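Local atomic coordinates of C alpha-dehydrogenase (Sphingobium sp. SYK-6, PDB entry 4YAG), a protein that binds NADH and belongs to the short-chain dehydrogenase/reductase family, acting as a C alpha-dehydrogenase in the bacterial breakdown of lignin beta-aryl ethers. Residues A[64-78]-A[113-126]. Numbering follows the deposited sequence.
With NAI (1,4-dihydronicotinamide adenine dinucleotide), chain C.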
loop_
_atom_site.group_PDB
_atom_site.type_symbol
_atom_site.label_atom_id
_atom_site.label_comp_id
_atom_site.label_asym_id
_atom_site.label_seq_id
_atom_site.Cartn_x
_atom_site.Cartn_y
_atom_site.Cartn_z
ATOM N N ASP A 64 9.591 -2.908 18.271
ATOM C CA ASP A 64 9.464 -3.005 16.815
ATOM C C ASP A 64 7.994 -2.741 16.462
ATOM O O ASP A 64 7.120 -3.489 16.913
ATOM C CB ASP A 64 9.860 -4.423 16.419
ATOM C CG ASP A 64 9.697 -4.724 14.936
ATOM O OD1 ASP A 64 9.266 -3.869 14.147
ATOM O OD2 ASP A 64 10.041 -5.872 14.571
ATOM N N VAL A 65 7.718 -1.700 15.674
ATOM C CA VAL A 65 6.335 -1.315 15.335
ATOM C C VAL A 65 5.594 -2.400 14.563
ATOM O O VAL A 65 4.360 -2.379 14.488
ATOM C CB VAL A 65 6.256 0.009 14.538
ATOM C CG1 VAL A 65 6.749 1.176 15.397
ATOM C CG2 VAL A 65 7.042 -0.083 13.231
ATOM N N SER A 66 6.341 -3.345 14.000
ATOM C CA SER A 66 5.729 -4.422 13.220
ATOM C C SER A 66 5.399 -5.637 14.084
ATOM O O SER A 66 4.918 -6.661 13.591
ATOM C CB SER A 66 6.580 -4.797 12.002
ATOM O OG SER A 66 7.811 -5.364 12.360
ATOM N N ASP A 67 5.634 -5.521 15.390
ATOM C CA ASP A 67 5.298 -6.583 16.342
ATOM C C ASP A 67 4.024 -6.170 17.084
ATOM O O ASP A 67 4.034 -5.275 17.949
ATOM C CB ASP A 67 6.469 -6.831 17.299
ATOM C CG ASP A 67 6.218 -7.983 18.265
ATOM O OD1 ASP A 67 5.084 -8.117 18.788
ATOM O OD2 ASP A 67 7.192 -8.726 18.549
ATOM N N ARG A 68 2.907 -6.798 16.735
ATOM C CA ARG A 68 1.613 -6.361 17.267
ATOM C C ARG A 68 1.479 -6.555 18.773
ATOM O O ARG A 68 0.830 -5.735 19.456
ATOM C CB ARG A 68 0.462 -7.036 16.521
ATOM C CG ARG A 68 0.343 -6.535 15.090
ATOM C CD ARG A 68 -0.610 -7.397 14.291
ATOM N NE ARG A 68 -0.792 -6.859 12.958
ATOM C CZ ARG A 68 -1.376 -7.521 11.957
ATOM N NH1 ARG A 68 -1.788 -8.766 12.127
ATOM N NH2 ARG A 68 -1.509 -6.936 10.785
ATOM N N ALA A 69 2.052 -7.640 19.296
ATOM C CA ALA A 69 2.032 -7.875 20.728
ATOM C C ALA A 69 2.771 -6.746 21.439
ATOM O O ALA A 69 2.313 -6.234 22.464
ATOM C CB ALA A 69 2.656 -9.223 21.061
ATOM N N GLN A 70 3.917 -6.341 20.902
ATOM C CA GLN A 70 4.693 -5.259 21.529
ATOM C C GLN A 70 3.970 -3.921 21.453
ATOM O O GLN A 70 4.063 -3.090 22.357
ATOM C CB GLN A 70 6.073 -5.109 20.872
ATOM C CG GLN A 70 6.991 -6.257 21.148
ATOM C CD GLN A 70 8.460 -5.912 20.935
ATOM O OE1 GLN A 70 8.823 -5.194 20.011
ATOM N NE2 GLN A 70 9.312 -6.423 21.811
ATOM N N MET A 71 3.219 -3.708 20.372
ATOM C CA MET A 71 2.426 -2.503 20.257
ATOM C C MET A 71 1.244 -2.471 21.229
ATOM O O MET A 71 0.943 -1.408 21.782
ATOM C CB MET A 71 1.959 -2.295 18.812
ATOM C CG MET A 71 3.103 -1.969 17.875
ATOM S SD MET A 71 3.820 -0.336 18.163
ATOM C CE MET A 71 2.603 0.677 17.321
ATOM N N ALA A 72 0.603 -3.619 21.489
ATOM C CA ALA A 72 -0.439 -3.680 22.486
ATOM C C ALA A 72 0.133 -3.406 23.887
ATOM O O ALA A 72 -0.479 -2.703 24.706
ATOM C CB ALA A 72 -1.129 -5.035 22.472
ATOM N N GLU A 73 1.307 -3.981 24.147
ATOM C CA GLU A 73 2.032 -3.713 25.390
ATOM C C GLU A 73 2.328 -2.230 25.492
ATOM O O GLU A 73 2.178 -1.630 26.560
ATOM C CB GLU A 73 3.341 -4.489 25.421
ATOM C CG GLU A 73 3.182 -5.983 25.582
ATOM C CD GLU A 73 4.478 -6.755 25.374
ATOM O OE1 GLU A 73 5.531 -6.127 25.141
ATOM O OE2 GLU A 73 4.445 -7.998 25.441
ATOM N N ALA A 74 2.781 -1.643 24.394
ATOM C CA ALA A 74 3.136 -0.214 24.414
ATOM C C ALA A 74 1.937 0.681 24.705
ATOM O O ALA A 74 2.068 1.712 25.369
ATOM C CB ALA A 74 3.795 0.178 23.126
ATOM N N ALA A 75 0.752 0.307 24.213
ATOM C CA ALA A 75 -0.429 1.100 24.476
ATOM C C ALA A 75 -0.759 1.044 25.974
ATOM O O ALA A 75 -1.127 2.053 26.579
ATOM C CB ALA A 75 -1.616 0.610 23.620
ATOM N N ARG A 76 -0.627 -0.128 26.580
ATOM C CA ARG A 76 -0.799 -0.245 28.031
ATOM C C ARG A 76 0.260 0.535 28.806
ATOM O O ARG A 76 -0.066 1.225 29.769
ATOM C CB ARG A 76 -0.788 -1.699 28.496
ATOM C CG ARG A 76 -2.029 -2.488 28.085
ATOM C CD ARG A 76 -2.056 -3.842 28.739
ATOM N NE ARG A 76 -0.984 -4.737 28.306
ATOM C CZ ARG A 76 -1.046 -5.548 27.252
ATOM N NH1 ARG A 76 -2.116 -5.551 26.448
ATOM N NH2 ARG A 76 -0.016 -6.329 26.957
ATOM N N GLU A 77 1.518 0.416 28.385
ATOM C CA GLU A 77 2.623 1.055 29.121
ATOM C C GLU A 77 2.531 2.579 28.990
ATOM O O GLU A 77 2.702 3.297 29.965
ATOM C CB GLU A 77 3.973 0.533 28.602
ATOM C CG GLU A 77 5.189 1.129 29.328
ATOM C CD GLU A 77 6.527 0.462 28.974
ATOM O OE1 GLU A 77 6.545 -0.562 28.197
ATOM O OE2 GLU A 77 7.554 0.984 29.506
ATOM N N CYS A 78 2.228 3.075 27.798
ATOM C CA CYS A 78 2.080 4.510 27.605
ATOM C C CYS A 78 1.012 5.072 28.530
ATOM O O CYS A 78 1.236 6.047 29.265
ATOM C CB CYS A 78 1.716 4.814 26.156
ATOM S SG CYS A 78 1.587 6.573 25.802
ATOM N N ALA A 113 6.132 -4.288 6.146
ATOM C CA ALA A 113 5.884 -4.443 7.585
ATOM C C ALA A 113 6.179 -3.155 8.303
ATOM O O ALA A 113 5.402 -2.741 9.135
ATOM C CB ALA A 113 6.703 -5.564 8.197
ATOM N N ILE A 114 7.319 -2.531 8.033
ATOM C CA ILE A 114 7.670 -1.370 8.835
ATOM C C ILE A 114 6.904 -0.150 8.340
ATOM O O ILE A 114 6.272 0.569 9.117
ATOM C CB ILE A 114 9.186 -1.080 8.826
ATOM C CG1 ILE A 114 10.010 -2.333 9.145
ATOM C CG2 ILE A 114 9.499 0.074 9.783
ATOM C CD1 ILE A 114 9.541 -3.135 10.332
ATOM N N ASN A 115 6.938 0.092 7.031
ATOM C CA ASN A 115 6.464 1.371 6.511
ATOM C C ASN A 115 4.948 1.463 6.295
ATOM O O ASN A 115 4.407 2.563 6.241
ATOM C CB ASN A 115 7.199 1.737 5.211
ATOM C CG ASN A 115 8.668 2.081 5.430
ATOM O OD1 ASN A 115 9.121 2.260 6.560
ATOM N ND2 ASN A 115 9.428 2.157 4.344
ATOM N N LEU A 116 4.266 0.324 6.207
ATOM C CA LEU A 116 2.821 0.331 6.058
ATOM C C LEU A 116 2.149 -0.310 7.270
ATOM O O LEU A 116 1.227 0.285 7.873
ATOM C CB LEU A 116 2.400 -0.368 4.758
ATOM C CG LEU A 116 0.882 -0.484 4.567
ATOM C CD1 LEU A 116 0.175 0.853 4.688
ATOM C CD2 LEU A 116 0.529 -1.127 3.206
ATOM N N MET A 117 2.571 -1.504 7.677
ATOM C CA MET A 117 1.915 -2.138 8.809
ATOM C C MET A 117 2.264 -1.433 10.133
ATOM O O MET A 117 1.496 -1.497 11.074
ATOM C CB MET A 117 2.199 -3.647 8.878
ATOM C CG MET A 117 1.290 -4.383 9.858
ATOM S SD MET A 117 -0.488 -4.103 9.557
ATOM C CE MET A 117 -0.665 -4.909 7.995
ATOM N N GLY A 118 3.397 -0.752 10.200
ATOM C CA GLY A 118 3.743 -0.018 11.418
ATOM C C GLY A 118 2.645 0.991 11.760
ATOM O O GLY A 118 2.091 0.961 12.870
ATOM N N PRO A 119 2.287 1.874 10.814
ATOM C CA PRO A 119 1.203 2.827 11.090
ATOM C C PRO A 119 -0.137 2.149 11.336
ATOM O O PRO A 119 -0.888 2.581 12.185
ATOM C CB PRO A 119 1.164 3.712 9.836
ATOM C CG PRO A 119 2.579 3.646 9.308
ATOM C CD PRO A 119 3.069 2.256 9.625
ATOM N N ILE A 120 -0.454 1.100 10.587
ATOM C CA ILE A 120 -1.695 0.403 10.832
ATOM C C ILE A 120 -1.724 -0.171 12.248
ATOM O O ILE A 120 -2.728 -0.027 12.961
ATOM C CB ILE A 120 -1.945 -0.707 9.765
ATOM C CG1 ILE A 120 -2.186 -0.057 8.398
ATOM C CG2 ILE A 120 -3.092 -1.588 10.200
ATOM C CD1 ILE A 120 -2.080 -1.012 7.216
ATOM N N ASN A 121 -0.612 -0.785 12.678
ATOM C CA ASN A 121 -0.557 -1.365 14.030
ATOM C C ASN A 121 -0.717 -0.274 15.086
ATOM O O ASN A 121 -1.351 -0.461 16.119
ATOM C CB ASN A 121 0.773 -2.089 14.259
ATOM C CG ASN A 121 0.877 -3.406 13.510
ATOM O OD1 ASN A 121 -0.125 -3.944 12.995
ATOM N ND2 ASN A 121 2.090 -3.964 13.479
ATOM N N GLY A 122 -0.130 0.881 14.821
ATOM C CA GLY A 122 -0.318 2.016 15.719
ATOM C C GLY A 122 -1.769 2.435 15.834
ATOM O O GLY A 122 -2.304 2.633 16.929
ATOM N N ILE A 123 -2.439 2.556 14.694
ATOM C CA ILE A 123 -3.844 2.899 14.712
ATOM C C ILE A 123 -4.652 1.840 15.471
ATOM O O ILE A 123 -5.517 2.145 16.299
ATOM C CB ILE A 123 -4.356 3.079 13.262
ATOM C CG1 ILE A 123 -3.729 4.333 12.649
ATOM C CG2 ILE A 123 -5.871 3.176 13.227
ATOM C CD1 ILE A 123 -3.719 4.348 11.110
ATOM N N MET A 124 -4.394 0.579 15.185
ATOM C CA MET A 124 -5.197 -0.475 15.778
ATOM C C MET A 124 -4.968 -0.594 17.281
ATOM O O MET A 124 -5.906 -0.839 18.048
ATOM C CB MET A 124 -4.893 -1.807 15.086
ATOM C CG MET A 124 -5.296 -1.840 13.603
ATOM S SD MET A 124 -7.066 -1.608 13.287
ATOM C CE MET A 124 -7.621 -3.123 13.994
ATOM N N ALA A 125 -3.718 -0.437 17.700
ATOM C CA ALA A 125 -3.380 -0.586 19.115
ATOM C C ALA A 125 -3.773 0.616 19.966
ATOM O O ALA A 125 -4.137 0.437 21.123
ATOM C CB ALA A 125 -1.899 -0.866 19.278
ATOM N N PHE A 126 -3.692 1.826 19.407
ATOM C CA PHE A 126 -3.872 3.051 20.197
ATOM C C PHE A 126 -5.196 3.763 20.043
ATOM O O PHE A 126 -5.665 4.399 20.986
ATOM C CB PHE A 126 -2.750 4.050 19.907
ATOM C CG PHE A 126 -1.456 3.666 20.543
ATOM C CD1 PHE A 126 -0.613 2.755 19.932
ATOM C CD2 PHE A 126 -1.097 4.170 21.772
ATOM C CE1 PHE A 126 0.592 2.355 20.526
ATOM C CE2 PHE A 126 0.086 3.782 22.358
ATOM C CZ PHE A 126 0.930 2.878 21.755
HETATM P PA NAI C . 15.799 7.947 11.246
HETATM O O1A NAI C . 16.396 6.594 10.977
HETATM O O2A NAI C . 16.748 9.039 11.695
HETATM O O5B NAI C . 14.638 7.828 12.301
HETATM C C5B NAI C . 13.795 6.713 12.280
HETATM C C4B NAI C . 13.834 6.059 13.603
HETATM O O4B NAI C . 12.825 5.002 13.508
HETATM C C3B NAI C . 15.106 5.450 13.997
HETATM O O3B NAI C . 15.534 5.876 15.307
HETATM C C2B NAI C . 14.872 4.021 13.917
HETATM O O2B NAI C . 15.665 3.249 14.830
HETATM C C1B NAI C . 13.433 3.862 14.125
HETATM N N9A NAI C . 12.897 2.641 13.584
HETATM C C8A NAI C . 13.189 2.037 12.379
HETATM N N7A NAI C . 12.520 0.881 12.267
HETATM C C5A NAI C . 11.758 0.703 13.393
HETATM C C6A NAI C . 10.873 -0.270 13.862
HETATM N N6A NAI C . 10.660 -1.436 13.113
HETATM N N1A NAI C . 10.270 -0.117 15.068
HETATM C C2A NAI C . 10.523 0.979 15.822
HETATM N N3A NAI C . 11.366 1.942 15.421
HETATM C C4A NAI C . 11.995 1.828 14.230
HETATM O O3 NAI C . 15.148 8.351 9.857
HETATM P PN NAI C . 14.020 9.441 9.491
HETATM O O1N NAI C . 13.800 10.460 10.602
HETATM O O2N NAI C . 14.483 10.042 8.187
HETATM O O5D NAI C . 12.701 8.546 9.284
HETATM C C5D NAI C . 11.428 8.933 9.809
HETATM C C4D NAI C . 10.382 8.756 8.770
HETATM O O4D NAI C . 10.565 9.807 7.751
HETATM C C3D NAI C . 10.434 7.475 8.060
HETATM O O3D NAI C . 9.100 6.933 7.970
HETATM C C2D NAI C . 10.956 7.783 6.731
HETATM O O2D NAI C . 10.493 6.836 5.760
HETATM C C1D NAI C . 10.442 9.111 6.453
HETATM N N1N NAI C . 11.069 9.936 5.488
HETATM C C2N NAI C . 12.325 10.472 5.645
HETATM C C3N NAI C . 12.847 11.296 4.661
HETATM C C7N NAI C . 14.204 11.893 4.806
HETATM O O7N NAI C . 14.756 12.518 3.874
HETATM N N7N NAI C . 14.839 11.801 6.119
HETATM C C4N NAI C . 12.129 11.605 3.517
HETATM C C5N NAI C . 10.847 11.102 3.401
HETATM C C6N NAI C . 10.325 10.293 4.377
HETATM O O HOH W 1 2.676 -6.665 12.143
#
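With CG anti to its carbonyl carbon (chi1 -73°), Asn121 brings its amide up to the turn that leads into helix 68-78, while Arg68, extended from CG to NE, crosses it at about a right angle. An amide suits this place because it gives and takes at once. Asn121 ND2 donates to a lone pair of Val65 O at 2.9 Å, almost straight at 170°, and also to a water held by Ser66 O. Asn121 OD1 accepts from Arg68 NE at 3.0 Å. Were Asn121 an alanine, Val65 O and Arg68 NE would probably both lose these mates, leaving the turn less firmly tied to helix 113-126. Arg68 NH2 also makes a weak bond to Met117 SD, but its stronger partner is Asp109 of the second subunit. In this Rossmann fold the turn follows strand 58-62 and supplies two hydrogen bonds to the adenine of NADH. Val65 N donates to its N1A. Asp64 OD1 accepts from N6A of NADH at 3.0 Å. Val65 CG2 lies 3.8 Å from Gly118 CA, where a side chain on the glycine would collide with it. Farther along, the helices cross at -46° and pack knobs-into-holes. Met71, bent, brings CE to 3.6 Å from Gly122 CA, and the flat ring of Phe126 slots among Met71, Ala74, Ala75 and Cys78, with the small Ala75 CB over its face, 3.9 Å from the ring centroid.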